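PDB 4A39: metallo-carboxypeptidase from Pseudomonas aeruginosa, which is a zinc-dependent peptidase of the M14 family, probably acting as a carboxypeptidase that removes residues from the C-terminal ends of peptide substrates. Local coordinates for residues T293-L296 with E297-Q301; L377-L380 with A381-D385. All blocks are in the same frame, centred on the assembly; numbering follows the deposited sequence.

How the contacts relate
Both contacts are local stretches of helix in the carboxypeptidase part of the chain, one at the start of helix 294-308 and the other near the end of helix 366-383. Their centres lie 15 Å apart and their nearest atoms about 5 Å, without touching. The two helices nevertheless pack together: Thr-379 and Leu-383 of contact 2 rest on Phe-303, further along the helix that contact 1 begins. The C-terminal residues that follow contact 2 return to contact 1, where Leu-387 accepts a hydrogen bond from Arg-295. Neither contact belongs to the zinc site; the side chain of Glu-300 lies about 11 Å from the bound (2-guanidinoethylmercapto)succinic acid.

Contact 1: T293-L296 with E297-Q301; sequences TPRL and ERLEQ
Thr-293 opens the helix with two acceptors. Its backbone O takes the N-H of Glu-297 at 2.9 Å, while its side-chain OG1 receives the N-H of Leu-296 at 3.2 Å, a capping bond that is nearly straight at 163°. Pro-294 fills the first helical position, where its missing N-H costs no helix bond, and its O accepts from Arg-298 N at 3.0 Å. Arg-295 accepts in turn from the N-H of Leu-299, and its long side chain runs out extended from CG to NE, crossing that of Leu-299 at a slant. The CD1 methyl of Leu-299 thereby sits over one face of the guanidinium, 3.9 Å above its plane and displaced toward the rim. The nitrogens themselves are used elsewhere: NH1 donates to the carbonyl O of Asp-341 and NH2 to that of Leu-387, two bonds that fix how the group is turned. Leu-296 is buried, and its CD2 approaches CD1 of Leu-299 at 4.3 Å, a loose apolar contact. Its carbonyl O accepts from Glu-300 N and also has CG of Glu-300 close by, at 3.0 Å. That CG lies beside its own backbone N (chi1 -62°), which folds the chain back along the helix and sets CG against Leu-296 O; the buried carboxylate beyond is held by hydrogen bonds of OE1 with the Tyr-292 hydroxyl and of OE2 with Cys-286 N-H. Together the threonine N-cap, the proline in the first helical position and the succession of i to i+4 bonds mark the N-terminal end of an alpha-helix.

Contact 2: L377-L380 with A381-D385; sequences LSTL and AVLVD
Thr-379 and Leu-383 lie side by side one turn apart, their side chains pointing the same way. The methyl CG2 of the threonine meets CD1 of the leucine at 4.0 Å. This pairing follows from the threonine rotamer: CG2 is turned anti to the backbone N, while OG1 (chi1 -62°) swings beside that N and bonds back to the carbonyl O of Asp-375, so the polar branch is occupied within the helix. Leu-383 also leans on the backbone, its CG standing 3.2 Å from Thr-379 O, which accepts the N-H of Leu-383 at the same distance, 3.2 Å. A weak bond from Val-382 N reaches this oxygen too. Val-382 turns its CG2 methyl to Ser-378 O, 3.5 Å away, and the methyl of Ala-381 approaches the same oxygen at 3.4 Å. Ser-378 O accepts weakly from the N-H groups of both residues, whereas Ala-381 N is bonded better to Leu-377 O at 3.0 Å. This end of helix 366-383 is thus held by backbone bonds of unequal strength. Its faces are shared among other helices: Thr-379 and Leu-383 pack on Phe-303 of helix 294-308, Leu-380 and Val-384 on Leu-208 of helix 203-211, and Leu-377 on Leu-193 of helix 185-196, with OG of the buried Ser-378 hydrogen-bonded to Glu-204 and Arg-196.

Contact 1: T293-L296 with E297-Q301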
ATOM      1  N   THR A 293       7.032  -6.421 -25.076  1.00  7.16           N
ATOM      2  CA  THR A 293       7.707  -7.410 -25.918  1.00  7.20           C
ATOM      3  C   THR A 293       7.383  -8.833 -25.476  1.00  7.52           C
ATOM      4  O   THR A 293       6.907  -9.054 -24.365  1.00  7.03           O
ATOM      5  CB  THR A 293       9.230  -7.272 -25.820  1.00  7.24           C
ATOM      6  OG1 THR A 293       9.641  -7.613 -24.488  1.00  6.68           O
ATOM      7  CG2 THR A 293       9.670  -5.847 -26.136  1.00  6.81           C
ATOM      8  N   PRO A 294       7.644  -9.823 -26.347  1.00  7.56           N
ATOM      9  CA  PRO A 294       7.365 -11.212 -25.968  1.00  7.37           C
ATOM     10  C   PRO A 294       8.193 -11.588 -24.735  1.00  7.65           C
ATOM     11  O   PRO A 294       7.767 -12.393 -23.906  1.00  7.55           O
ATOM     12  CB  PRO A 294       7.778 -11.993 -27.210  1.00  9.01           C
ATOM     13  CG  PRO A 294       7.459 -11.035 -28.323  1.00  8.59           C
ATOM     14  CD  PRO A 294       7.988  -9.727 -27.776  1.00  8.10           C
ATOM     15  N   ARG A 295       9.380 -10.998 -24.620  1.00  6.32           N
ATOM     16  CA  ARG A 295      10.253 -11.260 -23.481  1.00  7.46           C
ATOM     17  C   ARG A 295       9.558 -10.866 -22.185  1.00  7.68           C
ATOM     18  O   ARG A 295       9.548 -11.625 -21.213  1.00  8.34           O
ATOM     19  CB  ARG A 295      11.561 -10.469 -23.615  1.00  6.24           C
ATOM     20  CG  ARG A 295      12.317 -10.305 -22.300  1.00  8.48           C
ATOM     21  CD  ARG A 295      13.615  -9.520 -22.468  1.00  5.86           C
ATOM     22  NE  ARG A 295      14.136  -9.092 -21.171  1.00  9.28           N
ATOM     23  CZ  ARG A 295      13.851  -7.927 -20.597  1.00  7.61           C
ATOM     24  NH1 ARG A 295      13.059  -7.057 -21.211  1.00  9.04           N
ATOM     25  NH2 ARG A 295      14.339  -7.642 -19.397  1.00  8.92           N
ATOM     26  N   LEU A 296       8.982  -9.670 -22.179  1.00  7.99           N
ATOM     27  CA  LEU A 296       8.286  -9.171 -21.002  1.00  7.86           C
ATOM     28  C   LEU A 296       6.987  -9.933 -20.750  1.00  8.02           C
ATOM     29  O   LEU A 296       6.602 -10.146 -19.599  1.00  8.24           O
ATOM     30  CB  LEU A 296       8.021  -7.670 -21.151  1.00  6.91           C
ATOM     31  CG  LEU A 296       9.290  -6.808 -21.084  1.00  8.09           C
ATOM     32  CD1 LEU A 296       8.949  -5.357 -21.358  1.00  8.45           C
ATOM     33  CD2 LEU A 296       9.931  -6.954 -19.707  1.00  9.29           C
ATOM     34  N   GLU A 297       6.322 -10.352 -21.823  1.00  7.28           N
ATOM     35  CA  GLU A 297       5.075 -11.103 -21.700  1.00  8.60           C
ATOM     36  C   GLU A 297       5.339 -12.400 -20.942  1.00  8.50           C
ATOM     37  O   GLU A 297       4.571 -12.789 -20.053  1.00  8.47           O
ATOM     38  CB  GLU A 297       4.508 -11.414 -23.088  1.00  6.40           C
ATOM     39  CG  GLU A 297       3.068 -11.905 -23.079  1.00 10.72           C
ATOM     40  CD  GLU A 297       2.489 -12.019 -24.475  1.00 12.34           C
ATOM     41  OE1 GLU A 297       2.795 -13.008 -25.172  1.00 18.05           O
ATOM     42  OE2 GLU A 297       1.734 -11.112 -24.879  1.00 15.91           O
ATOM     43  N   ARG A 298       6.434 -13.065 -21.291  1.00  8.36           N
ATOM     44  CA  ARG A 298       6.804 -14.320 -20.647  1.00  9.38           C
ATOM     45  C   ARG A 298       7.243 -14.104 -19.201  1.00  8.22           C
ATOM     46  O   ARG A 298       6.903 -14.898 -18.322  1.00  9.56           O
ATOM     47  CB  ARG A 298       7.931 -15.002 -21.424  1.00 11.44           C
ATOM     48  CG  ARG A 298       8.345 -16.344 -20.844  1.00 13.95           C
ATOM     49  CD  ARG A 298       9.384 -17.025 -21.720  1.00 18.94           C
ATOM     50  NE  ARG A 298      10.652 -16.304 -21.769  1.00 21.02           N
ATOM     51  CZ  ARG A 298      11.556 -16.318 -20.796  1.00 20.27           C
ATOM     52  NH1 ARG A 298      11.335 -17.018 -19.690  1.00 20.74           N
ATOM     53  NH2 ARG A 298      12.687 -15.639 -20.937  1.00 21.65           N
ATOM     54  N   LEU A 299       7.999 -13.035 -18.957  1.00  8.19           N
ATOM     55  CA  LEU A 299       8.468 -12.747 -17.604  1.00  7.30           C
ATOM     56  C   LEU A 299       7.300 -12.484 -16.670  1.00  6.40           C
ATOM     57  O   LEU A 299       7.326 -12.907 -15.513  1.00  6.61           O
ATOM     58  CB  LEU A 299       9.425 -11.545 -17.597  1.00  8.25           C
ATOM     59  CG  LEU A 299      10.878 -11.851 -17.989  1.00  8.38           C
ATOM     60  CD1 LEU A 299      11.688 -10.558 -18.049  1.00  9.30           C
ATOM     61  CD2 LEU A 299      11.496 -12.808 -16.978  1.00 12.20           C
ATOM     62  N   GLU A 300       6.279 -11.788 -17.167  1.00  6.57           N
ATOM     63  CA  GLU A 300       5.107 -11.500 -16.349  1.00  7.48           C
ATOM     64  C   GLU A 300       4.422 -12.820 -16.003  1.00  8.05           C
ATOM     65  O   GLU A 300       3.998 -13.025 -14.870  1.00  8.98           O
ATOM     66  CB  GLU A 300       4.139 -10.560 -17.084  1.00  8.14           C
ATOM     67  CG  GLU A 300       4.738  -9.193 -17.393  1.00  9.74           C
ATOM     68  CD  GLU A 300       3.725  -8.200 -17.938  1.00  8.61           C
ATOM     69  OE1 GLU A 300       2.686  -8.640 -18.468  1.00 10.20           O
ATOM     70  OE2 GLU A 300       3.972  -6.974 -17.843  1.00  8.84           O
ATOM     71  N   GLN A 301       4.346 -13.723 -16.979  1.00  9.30           N
ATOM     72  CA  GLN A 301       3.726 -15.032 -16.777  1.00 10.84           C
ATOM     73  C   GLN A 301       4.521 -15.793 -15.716  1.00 10.86           C
ATOM     74  O   GLN A 301       3.949 -16.370 -14.787  1.00  9.70           O
ATOM     75  CB  GLN A 301       3.724 -15.817 -18.097  1.00 12.14           C
ATOM     76  CG  GLN A 301       2.600 -16.832 -18.268  1.00 16.41           C
ATOM     77  CD  GLN A 301       2.637 -17.953 -17.258  1.00 19.43           C
ATOM     78  OE1 GLN A 301       3.647 -18.642 -17.113  1.00 24.18           O
ATOM     79  NE2 GLN A 301       1.525 -18.158 -16.561  1.00 21.07           N
TER

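Contact 2: L377-L380 with A381-D385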
ATOM      1  N   LEU A 377       9.850 -11.857  -2.334  1.00  7.82           N
ATOM      2  CA  LEU A 377      11.302 -11.986  -2.337  1.00  7.98           C
ATOM      3  C   LEU A 377      11.683 -13.385  -2.805  1.00  9.07           C
ATOM      4  O   LEU A 377      12.644 -13.549  -3.555  1.00  8.94           O
ATOM      5  CB  LEU A 377      11.880 -11.715  -0.943  1.00  8.97           C
ATOM      6  CG  LEU A 377      11.975 -10.237  -0.548  1.00 10.41           C
ATOM      7  CD1 LEU A 377      12.492 -10.108   0.876  1.00  9.37           C
ATOM      8  CD2 LEU A 377      12.903  -9.518  -1.515  1.00 10.45           C
ATOM      9  N   SER A 378      10.925 -14.388  -2.370  1.00 10.21           N
ATOM     10  CA  SER A 378      11.192 -15.764  -2.780  1.00  9.10           C
ATOM     11  C   SER A 378      11.025 -15.889  -4.291  1.00  9.26           C
ATOM     12  O   SER A 378      11.806 -16.571  -4.957  1.00  9.42           O
ATOM     13  CB  SER A 378      10.237 -16.738  -2.083  1.00  9.29           C
ATOM     14  OG  SER A 378      10.562 -16.886  -0.712  1.00 11.69           O
ATOM     15  N   THR A 379      10.003 -15.225  -4.824  1.00  5.97           N
ATOM     16  CA  THR A 379       9.729 -15.258  -6.255  1.00  6.76           C
ATOM     17  C   THR A 379      10.862 -14.609  -7.045  1.00  8.10           C
ATOM     18  O   THR A 379      11.288 -15.131  -8.079  1.00  8.60           O
ATOM     19  CB  THR A 379       8.391 -14.550  -6.575  1.00  6.29           C
ATOM     20  OG1 THR A 379       7.323 -15.252  -5.924  1.00  8.29           O
ATOM     21  CG2 THR A 379       8.134 -14.526  -8.081  1.00  8.53           C
ATOM     22  N   LEU A 380      11.358 -13.477  -6.557  1.00  8.19           N
ATOM     23  CA  LEU A 380      12.448 -12.786  -7.238  1.00  7.97           C
ATOM     24  C   LEU A 380      13.725 -13.621  -7.236  1.00  9.75           C
ATOM     25  O   LEU A 380      14.524 -13.550  -8.174  1.00 10.20           O
ATOM     26  CB  LEU A 380      12.722 -11.429  -6.582  1.00  9.22           C
ATOM     27  CG  LEU A 380      11.591 -10.396  -6.648  1.00  9.56           C
ATOM     28  CD1 LEU A 380      12.040  -9.115  -5.964  1.00  9.78           C
ATOM     29  CD2 LEU A 380      11.210 -10.125  -8.097  1.00 10.81           C
ATOM     30  N   ALA A 381      13.917 -14.410  -6.181  1.00  8.80           N
ATOM     31  CA  ALA A 381      15.100 -15.256  -6.071  1.00  9.95           C
ATOM     32  C   ALA A 381      15.110 -16.312  -7.173  1.00 11.40           C
ATOM     33  O   ALA A 381      16.165 -16.645  -7.718  1.00 12.12           O
ATOM     34  CB  ALA A 381      15.136 -15.927  -4.704  1.00  9.18           C
ATOM     35  N   VAL A 382      13.932 -16.836  -7.499  1.00 11.77           N
ATOM     36  CA  VAL A 382      13.800 -17.854  -8.539  1.00 13.79           C
ATOM     37  C   VAL A 382      13.975 -17.289  -9.946  1.00 14.46           C
ATOM     38  O   VAL A 382      14.548 -17.943 -10.819  1.00 16.04           O
ATOM     39  CB  VAL A 382      12.414 -18.541  -8.477  1.00 14.32           C
ATOM     40  CG1 VAL A 382      12.266 -19.532  -9.628  1.00 17.33           C
ATOM     41  CG2 VAL A 382      12.244 -19.245  -7.144  1.00 17.05           C
ATOM     42  N   LEU A 383      13.489 -16.072 -10.157  1.00 13.89           N
ATOM     43  CA  LEU A 383      13.546 -15.425 -11.465  1.00 13.47           C
ATOM     44  C   LEU A 383      14.785 -14.581 -11.745  1.00 12.12           C
ATOM     45  O   LEU A 383      14.956 -14.100 -12.863  1.00 10.44           O
ATOM     46  CB  LEU A 383      12.326 -14.516 -11.648  1.00 15.33           C
ATOM     47  CG  LEU A 383      10.932 -15.040 -11.303  1.00 16.67           C
ATOM     48  CD1 LEU A 383       9.917 -13.936 -11.556  1.00 17.22           C
ATOM     49  CD2 LEU A 383      10.611 -16.267 -12.136  1.00 17.32           C
ATOM     50  N   VAL A 384      15.645 -14.398 -10.747  1.00 12.70           N
ATOM     51  CA  VAL A 384      16.819 -13.546 -10.922  1.00 14.01           C
ATOM     52  C   VAL A 384      17.631 -13.745 -12.207  1.00 14.09           C
ATOM     53  O   VAL A 384      18.008 -12.766 -12.853  1.00 14.42           O
ATOM     54  CB  VAL A 384      17.767 -13.642  -9.697  1.00 15.33           C
ATOM     55  CG1 VAL A 384      18.551 -14.939  -9.727  1.00 16.37           C
ATOM     56  CG2 VAL A 384      18.694 -12.436  -9.671  1.00 16.92           C
ATOM     57  N   ASP A 385      17.890 -14.993 -12.589  1.00 14.51           N
ATOM     58  CA  ASP A 385      18.671 -15.259 -13.799  1.00 14.24           C
ATOM     59  C   ASP A 385      17.922 -14.984 -15.103  1.00 12.73           C
ATOM     60  O   ASP A 385      18.522 -15.004 -16.183  1.00 13.20           O
ATOM     61  CB  ASP A 385      19.162 -16.710 -13.813  1.00 17.01           C
ATOM     62  CG  ASP A 385      20.066 -17.032 -12.642  1.00 18.92           C
ATOM     63  OD1 ASP A 385      20.982 -16.234 -12.366  1.00 20.75           O
ATOM     64  OD2 ASP A 385      19.869 -18.091 -12.004  1.00 23.97           O
TER